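Local atomic coordinates of probable 2-hydroxyhepta-2,4-diene-1,7-dioate isomerase (Thermus thermophilus, PDB entry 2DFU), a protein that probably isomerises 2-hydroxyhepta-2,4-diene-1,7-dioate or hydrolyses acetylpyruvate-like substrates with the help of a bound metal ion. Residues L42-P47 against L168-W173; H112-L117 against E231-L236; A118-D123 against E220-V225; Y188-L193 against P238-E243. All coordinates share one frame; numbering follows the deposited sequence.

Contact 1 of 4, residues L42-P47 against L168-W173; sequences LPPATP and LPLGPW
Pro43 and Pro44 lie across Leu170 and the bend that follows it, burying a modest 243 Å² between the two segments. The apolar part centres on Leu170, whose CG stands opposite the backbone N (chi1 -171°), a torsion that brings CD2 to the proline pair: CD2 is 4.2 Å from Pro43 CB and equally far from Pro44 CD. Pro44 makes the other apolar contacts through CB, CG and CD. Its CD comes to 3.7 Å from Gly171 CA, and its CB lies 4.0 Å from Trp173 CA, with CG alongside. The weakly polar part is a CH...O contact, in which Pro43 CA approaches Leu170 O at 3.4 Å with an angle of 151° at the hydrogen. Water adds a third kind of link: water 1 sits 2.7 Å from Leu42 O and 2.9 Å from Pro172 O, able to donate to both, although other acceptors compete for its protons. A cis peptide bond precedes Pro172 at the bend, and Pro172 CG rests over the centre of the Trp173 indole; the NE1 of that ring is taken by Val249 O. Leu170 is also touched by Thr141 and Ala143 of strand 137-148 and Val224 of strand 224-226. The contact is a linker packed on a sheet: the proline-rich connection from strand 41-42 to strand 50-53 lies over strand 168-175 in the β-rich fold of the fumarylacetoacetate hydrolase family.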
loop_
_atom_site.group_PDB
_atom_site.type_symbol
_atom_site.label_atom_id
_atom_site.label_comp_id
_atom_site.label_asym_id
_atom_site.label_seq_id
_atom_site.Cartn_x
_atom_site.Cartn_y
_atom_site.Cartn_z
ATOM N N LEU A 42 -6.818 5.505 18.090
ATOM C CA LEU A 42 -6.573 5.314 16.666
ATOM C C LEU A 42 -5.624 4.134 16.463
ATOM O O LEU A 42 -5.009 3.647 17.414
ATOM C CB LEU A 42 -5.913 6.568 16.075
ATOM C CG LEU A 42 -6.657 7.903 16.171
ATOM C CD1 LEU A 42 -5.754 9.036 15.665
ATOM C CD2 LEU A 42 -7.953 7.823 15.347
ATOM N N PRO A 43 -5.511 3.642 15.223
ATOM C CA PRO A 43 -4.586 2.525 15.005
ATOM C C PRO A 43 -3.202 3.092 15.379
ATOM O O PRO A 43 -2.868 4.222 15.011
ATOM C CB PRO A 43 -4.729 2.257 13.515
ATOM C CG PRO A 43 -6.169 2.603 13.256
ATOM C CD PRO A 43 -6.335 3.893 14.026
ATOM N N PRO A 44 -2.386 2.319 16.111
ATOM C CA PRO A 44 -1.051 2.745 16.548
ATOM C C PRO A 44 0.058 2.805 15.501
ATOM O O PRO A 44 1.200 2.418 15.774
ATOM C CB PRO A 44 -0.732 1.753 17.657
ATOM C CG PRO A 44 -1.336 0.490 17.113
ATOM C CD PRO A 44 -2.683 0.952 16.583
ATOM N N ALA A 45 -0.274 3.290 14.313
ATOM C CA ALA A 45 0.706 3.415 13.239
ATOM C C ALA A 45 0.132 4.225 12.085
ATOM O O ALA A 45 -1.076 4.388 11.982
ATOM C CB ALA A 45 1.120 2.026 12.738
ATOM N N THR A 46 1.020 4.727 11.229
ATOM C CA THR A 46 0.655 5.493 10.027
ATOM C C THR A 46 1.528 4.878 8.928
ATOM O O THR A 46 2.458 5.509 8.432
ATOM C CB THR A 46 1.009 6.995 10.177
ATOM O OG1 THR A 46 2.350 7.120 10.662
ATOM C CG2 THR A 46 0.067 7.679 11.150
ATOM N N PRO A 47 1.229 3.628 8.541
ATOM C CA PRO A 47 1.953 2.859 7.522
ATOM C C PRO A 47 1.902 3.333 6.081
ATOM O O PRO A 47 0.872 3.797 5.609
ATOM C CB PRO A 47 1.355 1.463 7.665
ATOM C CG PRO A 47 -0.074 1.765 7.987
ATOM C CD PRO A 47 0.049 2.875 9.017
ATOM N N LEU A 168 -9.107 -3.976 8.283
ATOM C CA LEU A 168 -7.983 -4.154 9.190
ATOM C C LEU A 168 -8.078 -3.402 10.513
ATOM O O LEU A 168 -7.425 -2.372 10.706
ATOM C CB LEU A 168 -6.656 -3.794 8.502
ATOM C CG LEU A 168 -5.407 -4.088 9.354
ATOM C CD1 LEU A 168 -5.317 -5.587 9.654
ATOM C CD2 LEU A 168 -4.155 -3.614 8.631
ATOM N N PRO A 169 -8.930 -3.883 11.431
ATOM C CA PRO A 169 -9.030 -3.202 12.726
ATOM C C PRO A 169 -7.625 -3.372 13.318
ATOM O O PRO A 169 -7.037 -4.450 13.201
ATOM C CB PRO A 169 -10.070 -4.039 13.472
ATOM C CG PRO A 169 -10.982 -4.499 12.373
ATOM C CD PRO A 169 -9.998 -4.892 11.277
ATOM N N LEU A 170 -7.074 -2.330 13.935
ATOM C CA LEU A 170 -5.721 -2.440 14.476
ATOM C C LEU A 170 -5.563 -1.667 15.777
ATOM O O LEU A 170 -5.906 -0.488 15.847
ATOM C CB LEU A 170 -4.708 -1.921 13.445
ATOM C CG LEU A 170 -3.220 -2.152 13.727
ATOM C CD1 LEU A 170 -2.837 -3.559 13.289
ATOM C CD2 LEU A 170 -2.390 -1.132 12.972
ATOM N N GLY A 171 -5.028 -2.332 16.798
ATOM C CA GLY A 171 -4.841 -1.682 18.086
ATOM C C GLY A 171 -4.824 -2.671 19.244
ATOM O O GLY A 171 -4.537 -3.848 19.042
ATOM N N PRO A 172 -5.136 -2.230 20.473
ATOM C CA PRO A 172 -5.507 -0.867 20.881
ATOM C C PRO A 172 -4.285 0.040 20.932
ATOM O O PRO A 172 -4.385 1.270 20.898
ATOM C CB PRO A 172 -6.078 -1.084 22.275
ATOM C CG PRO A 172 -5.127 -2.142 22.821
ATOM C CD PRO A 172 -5.062 -3.124 21.648
ATOM N N TRP A 173 -3.127 -0.588 21.048
ATOM C CA TRP A 173 -1.894 0.156 21.121
ATOM C C TRP A 173 -0.747 -0.793 20.878
ATOM O O TRP A 173 -0.925 -1.982 20.654
ATOM C CB TRP A 173 -1.761 0.816 22.503
ATOM C CG TRP A 173 -2.271 -0.061 23.592
ATOM C CD1 TRP A 173 -1.728 -1.294 24.011
ATOM C CD2 TRP A 173 -3.347 0.246 24.512
ATOM N NE1 TRP A 173 -2.365 -1.802 25.101
ATOM C CE2 TRP A 173 -3.432 -0.829 25.438
ATOM C CE3 TRP A 173 -4.237 1.303 24.624
ATOM C CZ2 TRP A 173 -4.394 -0.823 26.427
ATOM C CZ3 TRP A 173 -5.201 1.317 25.617
ATOM C CH2 TRP A 173 -5.287 0.239 26.521
HETATM O O HOH W 1 -3.190 3.439 19.362
#

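Contact 2 of 4, residues H112-L117 against E231-L236; sequences HYEGEL and EGVGAL
Tyr113 lies against the loop around Gly234, where a single β bridge, His112 with Ala235, ties the start of strand 111-121 to the long connection leading to strand 241-246. Gly234 O serves both residues of the strand: Tyr113 N donates to it at 3.3 Å, nearly along the C=O axis, while His112 CA meets it in a CH...O contact. The same oxygen stands 3.2 Å above the Tyr113 ring, toward its rim. The ring is brought there by a chi1 of 53°, with CG wedged between the backbone N and the carbonyl carbon. Leu236 slants across at the ring's edge, its CG near the ring plane and its CD2 3.4 Å from Tyr113 CD2. Replacing the tyrosine by an alanine is likely to open a gap against Gly234 and Leu236 and leave water 2 without its phenolic mate. The imidazole of His112, hydrogen-bonded through ND1 to the backbone O of Glu110, takes Ala235 CA over one face, 4.0 Å from the ring centroid. Val233 spreads its two methyls over the strand, CG1 against His112 CB and Tyr113 O, and CG2 3.5 Å from Glu114 CG. At the phenol end, water 2 lies near the ring plane, 2.8 Å from Tyr113 OH, and donates to Ala235 O at 3.0 Å.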
loop_
_atom_site.group_PDB
_atom_site.type_symbol
_atom_site.label_atom_id
_atom_site.label_comp_id
_atom_site.label_asym_id
_atom_site.label_seq_id
_atom_site.Cartn_x
_atom_site.Cartn_y
_atom_site.Cartn_z
ATOM N N HIS A 112 -14.920 -13.533 6.821
ATOM C CA HIS A 112 -14.297 -14.302 7.895
ATOM C C HIS A 112 -13.318 -13.492 8.741
ATOM O O HIS A 112 -12.732 -12.514 8.265
ATOM C CB HIS A 112 -13.557 -15.508 7.319
ATOM C CG HIS A 112 -14.456 -16.596 6.820
ATOM N ND1 HIS A 112 -15.318 -16.424 5.758
ATOM C CD2 HIS A 112 -14.615 -17.878 7.229
ATOM C CE1 HIS A 112 -15.967 -17.554 5.532
ATOM N NE2 HIS A 112 -15.557 -18.452 6.411
ATOM N N TYR A 113 -13.146 -13.916 9.992
ATOM C CA TYR A 113 -12.231 -13.261 10.928
ATOM C C TYR A 113 -10.943 -14.062 11.116
ATOM O O TYR A 113 -10.945 -15.291 11.051
ATOM C CB TYR A 113 -12.905 -13.069 12.291
ATOM C CG TYR A 113 -13.491 -14.339 12.882
ATOM C CD1 TYR A 113 -12.691 -15.263 13.559
ATOM C CD2 TYR A 113 -14.851 -14.627 12.740
ATOM C CE1 TYR A 113 -13.234 -16.450 14.077
ATOM C CE2 TYR A 113 -15.403 -15.799 13.248
ATOM C CZ TYR A 113 -14.594 -16.708 13.913
ATOM O OH TYR A 113 -15.160 -17.872 14.384
ATOM N N GLU A 114 -9.851 -13.347 11.354
ATOM C CA GLU A 114 -8.543 -13.949 11.570
ATOM C C GLU A 114 -7.759 -13.055 12.539
ATOM O O GLU A 114 -7.268 -11.995 12.139
ATOM C CB GLU A 114 -7.792 -14.066 10.231
ATOM C CG GLU A 114 -8.397 -15.069 9.247
ATOM C CD GLU A 114 -7.744 -15.041 7.859
ATOM O OE1 GLU A 114 -6.609 -14.534 7.726
ATOM O OE2 GLU A 114 -8.362 -15.546 6.894
ATOM N N GLY A 115 -7.663 -13.464 13.807
ATOM C CA GLY A 115 -6.930 -12.678 14.789
ATOM C C GLY A 115 -5.435 -12.854 14.583
ATOM O O GLY A 115 -4.988 -13.968 14.334
ATOM N N GLU A 116 -4.651 -11.783 14.697
ATOM C CA GLU A 116 -3.212 -11.903 14.464
ATOM C C GLU A 116 -2.336 -10.939 15.245
ATOM O O GLU A 116 -2.773 -9.855 15.645
ATOM C CB GLU A 116 -2.913 -11.696 12.975
ATOM C CG GLU A 116 -3.642 -12.646 12.036
ATOM C CD GLU A 116 -3.306 -12.390 10.575
ATOM O OE1 GLU A 116 -2.246 -11.785 10.302
ATOM O OE2 GLU A 116 -4.091 -12.807 9.699
ATOM N N LEU A 117 -1.086 -11.339 15.454
ATOM C CA LEU A 117 -0.120 -10.479 16.125
ATOM C C LEU A 117 0.374 -9.559 15.013
ATOM O O LEU A 117 0.678 -10.023 13.911
ATOM C CB LEU A 117 1.059 -11.286 16.665
ATOM C CG LEU A 117 2.246 -10.436 17.146
ATOM C CD1 LEU A 117 1.890 -9.758 18.457
ATOM C CD2 LEU A 117 3.473 -11.312 17.334
ATOM N N GLU A 231 -5.655 -21.519 13.983
ATOM C CA GLU A 231 -6.842 -22.200 13.476
ATOM C C GLU A 231 -8.058 -21.568 14.143
ATOM O O GLU A 231 -7.925 -20.831 15.123
ATOM C CB GLU A 231 -6.808 -23.695 13.806
ATOM C CG GLU A 231 -5.670 -24.465 13.165
ATOM C CD GLU A 231 -5.856 -25.967 13.273
ATOM O OE1 GLU A 231 -6.642 -26.529 12.475
ATOM O OE2 GLU A 231 -5.227 -26.582 14.162
ATOM N N GLY A 232 -9.242 -21.856 13.613
ATOM C CA GLY A 232 -10.455 -21.305 14.188
ATOM C C GLY A 232 -11.084 -20.223 13.332
ATOM O O GLY A 232 -12.037 -19.570 13.760
ATOM N N VAL A 233 -10.549 -20.016 12.131
ATOM C CA VAL A 233 -11.092 -19.007 11.230
ATOM C C VAL A 233 -12.537 -19.379 10.907
ATOM O O VAL A 233 -12.798 -20.436 10.327
ATOM C CB VAL A 233 -10.275 -18.923 9.916
ATOM C CG1 VAL A 233 -10.979 -18.009 8.917
ATOM C CG2 VAL A 233 -8.870 -18.390 10.210
ATOM N N GLY A 234 -13.467 -18.506 11.285
ATOM C CA GLY A 234 -14.879 -18.771 11.045
ATOM C C GLY A 234 -15.624 -17.643 10.353
ATOM O O GLY A 234 -15.066 -16.579 10.089
ATOM N N ALA A 235 -16.899 -17.875 10.068
ATOM C CA ALA A 235 -17.732 -16.896 9.384
ATOM C C ALA A 235 -18.262 -15.811 10.308
ATOM O O ALA A 235 -18.584 -16.061 11.468
ATOM C CB ALA A 235 -18.897 -17.603 8.693
ATOM N N LEU A 236 -18.349 -14.598 9.782
ATOM C CA LEU A 236 -18.849 -13.464 10.544
ATOM C C LEU A 236 -20.269 -13.126 10.123
ATOM O O LEU A 236 -20.733 -13.537 9.061
ATOM C CB LEU A 236 -17.973 -12.234 10.310
ATOM C CG LEU A 236 -16.620 -12.196 11.012
ATOM C CD1 LEU A 236 -15.698 -11.197 10.312
ATOM C CD2 LEU A 236 -16.833 -11.822 12.471
HETATM O O HOH W 2 -17.717 -18.153 13.409
#

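Contact 3 of 4, residues A118-D123 against E220-V225; sequences AVVVGD and EPLDVV
Leu222 N gives its hydrogen to Val121 O at 2.6 Å, tilted 31° from the carbonyl plane, while Val121 N donates to Asp223 O at 2.9 Å. Farther along, Val119 and Val225 form a hydrogen-bonded antiparallel pair, Val119 N to Val225 O at 2.8 Å and Val225 N to Val119 O at 2.9 Å. The result is an antiparallel ladder between strands 111-121 and 224-226, entered through a type II β turn, Glu220 to Asp223. That turn is braced from within: Glu220 N reaches Asp223 OD2 at 2.7 Å, from above the carboxylate plane, and Lys49 forms a salt bridge to the same oxygen while Thr48 binds OD1. Glu220 OE1 forms a salt bridge with Arg124. The packing divides by face. Val119 and Val225 turn to the side covered by helix 206-214, where Val225 meets Ile209, Leu210 and Ile213. Val120 and Val224, a non-hydrogen-bonded pair, turn to the other, where Val224 touches Leu170. There Val120 CG1, set opposite the backbone N (chi1 180°), slants across Leu222 and comes to 4.0 Å from its CD2. Near the turn, Val121 projects toward the opposing segment, its CG1 lying 3.5 Å from Glu220 O. The outer end is closed by the proline of the turn, whose ring lies against the strand's exit: Pro221 CB is 3.5 Å from Gly122 O.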
loop_
_atom_site.group_PDB
_atom_site.type_symbol
_atom_site.label_atom_id
_atom_site.label_comp_id
_atom_site.label_asym_id
_atom_site.label_seq_id
_atom_site.Cartn_x
_atom_site.Cartn_y
_atom_site.Cartn_z
ATOM N N ALA A 118 0.446 -8.262 15.285
ATOM C CA ALA A 118 0.904 -7.318 14.275
ATOM C C ALA A 118 2.196 -6.625 14.699
ATOM O O ALA A 118 2.414 -6.362 15.879
ATOM C CB ALA A 118 -0.183 -6.288 13.996
ATOM N N VAL A 119 3.055 -6.333 13.731
ATOM C CA VAL A 119 4.310 -5.671 14.033
ATOM C C VAL A 119 4.351 -4.278 13.436
ATOM O O VAL A 119 3.925 -4.069 12.304
ATOM C CB VAL A 119 5.509 -6.464 13.477
ATOM C CG1 VAL A 119 6.802 -5.792 13.880
ATOM C CG2 VAL A 119 5.472 -7.882 13.983
ATOM N N VAL A 120 4.855 -3.321 14.206
ATOM C CA VAL A 120 4.985 -1.957 13.717
ATOM C C VAL A 120 6.482 -1.687 13.610
ATOM O O VAL A 120 7.200 -1.697 14.602
ATOM C CB VAL A 120 4.341 -0.926 14.679
ATOM C CG1 VAL A 120 4.517 0.477 14.118
ATOM C CG2 VAL A 120 2.848 -1.237 14.864
ATOM N N VAL A 121 6.944 -1.455 12.392
ATOM C CA VAL A 121 8.351 -1.207 12.138
ATOM C C VAL A 121 8.837 0.120 12.697
ATOM O O VAL A 121 8.170 1.147 12.564
ATOM C CB VAL A 121 8.622 -1.267 10.627
ATOM C CG1 VAL A 121 10.061 -0.870 10.319
ATOM C CG2 VAL A 121 8.318 -2.672 10.125
ATOM N N GLY A 122 10.009 0.092 13.328
ATOM C CA GLY A 122 10.576 1.302 13.899
ATOM C C GLY A 122 11.633 1.958 13.023
ATOM O O GLY A 122 11.573 3.155 12.769
ATOM N N ASP A 123 12.613 1.184 12.571
ATOM C CA ASP A 123 13.675 1.720 11.721
ATOM C C ASP A 123 13.566 1.108 10.330
ATOM O O ASP A 123 13.190 -0.056 10.193
ATOM C CB ASP A 123 15.056 1.393 12.314
ATOM C CG ASP A 123 15.167 1.765 13.791
ATOM O OD1 ASP A 123 14.953 2.947 14.129
ATOM O OD2 ASP A 123 15.470 0.875 14.617
ATOM N N GLU A 220 9.335 0.686 5.645
ATOM C CA GLU A 220 9.503 2.036 6.174
ATOM C C GLU A 220 9.093 2.146 7.632
ATOM O O GLU A 220 8.356 1.304 8.145
ATOM C CB GLU A 220 8.662 3.031 5.369
ATOM C CG GLU A 220 9.112 3.252 3.937
ATOM C CD GLU A 220 10.481 3.908 3.855
ATOM O OE1 GLU A 220 10.679 4.957 4.505
ATOM O OE2 GLU A 220 11.356 3.376 3.143
ATOM N N PRO A 221 9.575 3.190 8.325
ATOM C CA PRO A 221 9.204 3.353 9.729
ATOM C C PRO A 221 7.682 3.450 9.801
ATOM O O PRO A 221 7.055 4.109 8.965
ATOM C CB PRO A 221 9.883 4.664 10.113
ATOM C CG PRO A 221 11.116 4.654 9.270
ATOM C CD PRO A 221 10.579 4.196 7.929
ATOM N N LEU A 222 7.111 2.770 10.794
ATOM C CA LEU A 222 5.674 2.723 11.040
ATOM C C LEU A 222 4.861 1.852 10.069
ATOM O O LEU A 222 3.631 1.848 10.116
ATOM C CB LEU A 222 5.102 4.146 11.127
ATOM C CG LEU A 222 5.806 4.998 12.202
ATOM C CD1 LEU A 222 5.137 6.364 12.319
ATOM C CD2 LEU A 222 5.766 4.283 13.543
ATOM N N ASP A 223 5.539 1.110 9.191
ATOM C CA ASP A 223 4.821 0.188 8.307
ATOM C C ASP A 223 4.324 -0.917 9.236
ATOM O O ASP A 223 4.901 -1.142 10.299
ATOM C CB ASP A 223 5.744 -0.439 7.258
ATOM C CG ASP A 223 5.866 0.402 6.004
ATOM O OD1 ASP A 223 5.090 1.365 5.848
ATOM O OD2 ASP A 223 6.731 0.083 5.165
ATOM N N VAL A 224 3.265 -1.606 8.832
ATOM C CA VAL A 224 2.702 -2.675 9.643
ATOM C C VAL A 224 2.879 -4.023 8.941
ATOM O O VAL A 224 2.739 -4.126 7.719
ATOM C CB VAL A 224 1.186 -2.415 9.912
ATOM C CG1 VAL A 224 0.546 -3.616 10.572
ATOM C CG2 VAL A 224 1.023 -1.186 10.799
ATOM N N VAL A 225 3.212 -5.050 9.710
ATOM C CA VAL A 225 3.386 -6.389 9.148
ATOM C C VAL A 225 2.546 -7.347 9.976
ATOM O O VAL A 225 2.654 -7.352 11.205
ATOM C CB VAL A 225 4.874 -6.836 9.204
ATOM C CG1 VAL A 225 5.015 -8.260 8.690
ATOM C CG2 VAL A 225 5.745 -5.885 8.375
#

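Contact 4 of 4, residues Y188-L193 against P238-E243; sequences YVNGTL and PGDRLE
Arg241 O is gripped by two donors: Asn190 N gives it an almost straight bond at 2.9 Å, and water 3, itself held by Gly191 N, donates to Arg241 O at 3.2 Å. Asn190 then uses both ends of its amide. OD1 accepts Arg241 N at 3.0 Å, the donor standing 34° from the carbonyl plane, and ND2 donates to Asp240 OD1 at 2.9 Å, leaving the amide nearly in its own plane but meeting the carboxylate from above. The two flat groups are turned 65° apart. A chi1 of -60° swings the Asn190 amide over beside its own backbone N, placing OD1 near Arg241 N and ND2 near Asp240. Asp240 has a second partner: its OD2 accepts Arg237 N. With an alanine at Asp240, Asn190 ND2 and Arg237 N would probably lose their acceptor and the amide would be freer to turn. Val189 to Thr192 form the type I' turn of a β-hairpin, strands 184-189 and 192-198, whose first arm pairs antiparallel with strand 241-246. Tyr188 and Glu243 are the hydrogen-bonded pair, with Tyr188 N to Glu243 O at 2.7 Å and Glu243 N to Tyr188 O at 2.9 Å. On the other face Val189 CG2 packs 4.2 Å from Leu242 CG, and both side chains touch Tyr113 of strand 111-121. The Tyr188 ring has its edge near Glu243 O, while Leu193 CD1 lies over one face.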
loop_
_atom_site.group_PDB
_atom_site.type_symbol
_atom_site.label_atom_id
_atom_site.label_comp_id
_atom_site.label_asym_id
_atom_site.label_seq_id
_atom_site.Cartn_x
_atom_site.Cartn_y
_atom_site.Cartn_z
ATOM N N TYR A 188 -12.077 -14.085 20.338
ATOM C CA TYR A 188 -13.391 -14.379 20.900
ATOM C C TYR A 188 -14.466 -13.703 20.054
ATOM O O TYR A 188 -14.328 -12.542 19.673
ATOM C CB TYR A 188 -13.501 -13.862 22.340
ATOM C CG TYR A 188 -12.479 -14.436 23.299
ATOM C CD1 TYR A 188 -11.198 -13.893 23.389
ATOM C CD2 TYR A 188 -12.790 -15.530 24.107
ATOM C CE1 TYR A 188 -10.251 -14.423 24.260
ATOM C CE2 TYR A 188 -11.850 -16.071 24.979
ATOM C CZ TYR A 188 -10.584 -15.512 25.050
ATOM O OH TYR A 188 -9.649 -16.047 25.900
ATOM N N VAL A 189 -15.526 -14.438 19.747
ATOM C CA VAL A 189 -16.626 -13.879 18.975
ATOM C C VAL A 189 -17.905 -14.060 19.793
ATOM O O VAL A 189 -18.287 -15.181 20.137
ATOM C CB VAL A 189 -16.763 -14.566 17.602
ATOM C CG1 VAL A 189 -17.978 -14.026 16.874
ATOM C CG2 VAL A 189 -15.503 -14.317 16.769
ATOM N N ASN A 190 -18.543 -12.944 20.119
ATOM C CA ASN A 190 -19.758 -12.955 20.917
ATOM C C ASN A 190 -19.539 -13.711 22.234
ATOM O O ASN A 190 -20.370 -14.511 22.665
ATOM C CB ASN A 190 -20.910 -13.557 20.105
ATOM C CG ASN A 190 -21.186 -12.768 18.828
ATOM O OD1 ASN A 190 -21.115 -11.534 18.820
ATOM N ND2 ASN A 190 -21.506 -13.473 17.744
ATOM N N GLY A 191 -18.398 -13.442 22.860
ATOM C CA GLY A 191 -18.064 -14.060 24.131
ATOM C C GLY A 191 -17.505 -15.470 24.102
ATOM O O GLY A 191 -17.174 -16.015 25.155
ATOM N N THR A 192 -17.376 -16.060 22.920
ATOM C CA THR A 192 -16.869 -17.428 22.813
ATOM C C THR A 192 -15.512 -17.550 22.111
ATOM O O THR A 192 -15.302 -16.988 21.032
ATOM C CB THR A 192 -17.880 -18.319 22.059
ATOM O OG1 THR A 192 -19.161 -18.234 22.695
ATOM C CG2 THR A 192 -17.418 -19.757 22.057
ATOM N N LEU A 193 -14.605 -18.308 22.724
ATOM C CA LEU A 193 -13.271 -18.524 22.177
ATOM C C LEU A 193 -13.355 -19.245 20.834
ATOM O O LEU A 193 -13.987 -20.294 20.725
ATOM C CB LEU A 193 -12.437 -19.354 23.157
ATOM C CG LEU A 193 -11.016 -19.736 22.735
ATOM C CD1 LEU A 193 -10.150 -18.497 22.666
ATOM C CD2 LEU A 193 -10.435 -20.727 23.741
ATOM N N PRO A 238 -23.350 -9.721 10.578
ATOM C CA PRO A 238 -23.566 -8.345 11.024
ATOM C C PRO A 238 -23.840 -8.353 12.525
ATOM O O PRO A 238 -24.559 -9.215 13.026
ATOM C CB PRO A 238 -24.786 -7.921 10.218
ATOM C CG PRO A 238 -24.562 -8.626 8.906
ATOM C CD PRO A 238 -24.105 -10.005 9.343
ATOM N N GLY A 239 -23.248 -7.414 13.250
ATOM C CA GLY A 239 -23.483 -7.366 14.680
ATOM C C GLY A 239 -22.520 -8.168 15.533
ATOM O O GLY A 239 -22.529 -8.031 16.754
ATOM N N ASP A 240 -21.695 -9.011 14.919
ATOM C CA ASP A 240 -20.741 -9.791 15.698
ATOM C C ASP A 240 -19.765 -8.897 16.457
ATOM O O ASP A 240 -19.250 -7.915 15.912
ATOM C CB ASP A 240 -19.930 -10.735 14.807
ATOM C CG ASP A 240 -20.674 -12.008 14.465
ATOM O OD1 ASP A 240 -21.690 -12.326 15.129
ATOM O OD2 ASP A 240 -20.223 -12.703 13.531
ATOM N N ARG A 241 -19.522 -9.244 17.718
ATOM C CA ARG A 241 -18.588 -8.508 18.558
ATOM C C ARG A 241 -17.328 -9.345 18.700
ATOM O O ARG A 241 -17.387 -10.496 19.133
ATOM C CB ARG A 241 -19.198 -8.243 19.933
ATOM C CG ARG A 241 -20.331 -7.233 19.903
ATOM C CD ARG A 241 -20.840 -6.952 21.302
ATOM N NE ARG A 241 -21.703 -5.780 21.322
ATOM C CZ ARG A 241 -22.215 -5.250 22.425
ATOM N NH1 ARG A 241 -21.951 -5.791 23.611
ATOM N NH2 ARG A 241 -22.986 -4.174 22.342
ATOM N N LEU A 242 -16.189 -8.770 18.329
ATOM C CA LEU A 242 -14.902 -9.445 18.251
ATOM C C LEU A 242 -13.876 -8.897 19.250
ATOM O O LEU A 242 -13.727 -7.703 19.479
ATOM C CB LEU A 242 -14.339 -9.315 16.844
ATOM C CG LEU A 242 -15.020 -10.227 15.837
ATOM C CD1 LEU A 242 -16.264 -9.579 15.234
ATOM C CD2 LEU A 242 -14.118 -10.558 14.653
ATOM N N GLU A 243 -13.174 -9.853 19.837
ATOM C CA GLU A 243 -12.131 -9.525 20.787
ATOM C C GLU A 243 -10.896 -10.377 20.501
ATOM O O GLU A 243 -10.948 -11.591 20.511
ATOM C CB GLU A 243 -12.702 -9.910 22.153
ATOM C CG GLU A 243 -11.891 -9.432 23.351
ATOM C CD GLU A 243 -12.655 -9.813 24.609
ATOM O OE1 GLU A 243 -12.025 -10.064 25.628
ATOM O OE2 GLU A 243 -13.883 -9.907 24.547
HETATM O O HOH W 3 -16.450 -11.197 22.100
#

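Overall arrangement
Contacts 2 and 3 use successive parts of strand 111-121, their centres 22 Å apart on opposite sides of the chain's centre. Each continues into a neighbour. Contact 3 touches contact 1, 11 Å away between centres, where Thr46 OG1 comes to 3.3 Å from Leu222 CD1; contact 2 touches contact 4, also 11 Å away, where Leu236 CD2 lies 3.6 Å from Leu242 CD1. Contacts 3 and 4 are the far ends, about 28 Å between centres. Between them, in contact 2's strand, Glu114 and Glu116 bring carboxylates close to that of Asp145, a cluster consistent with the metal site expected of this family.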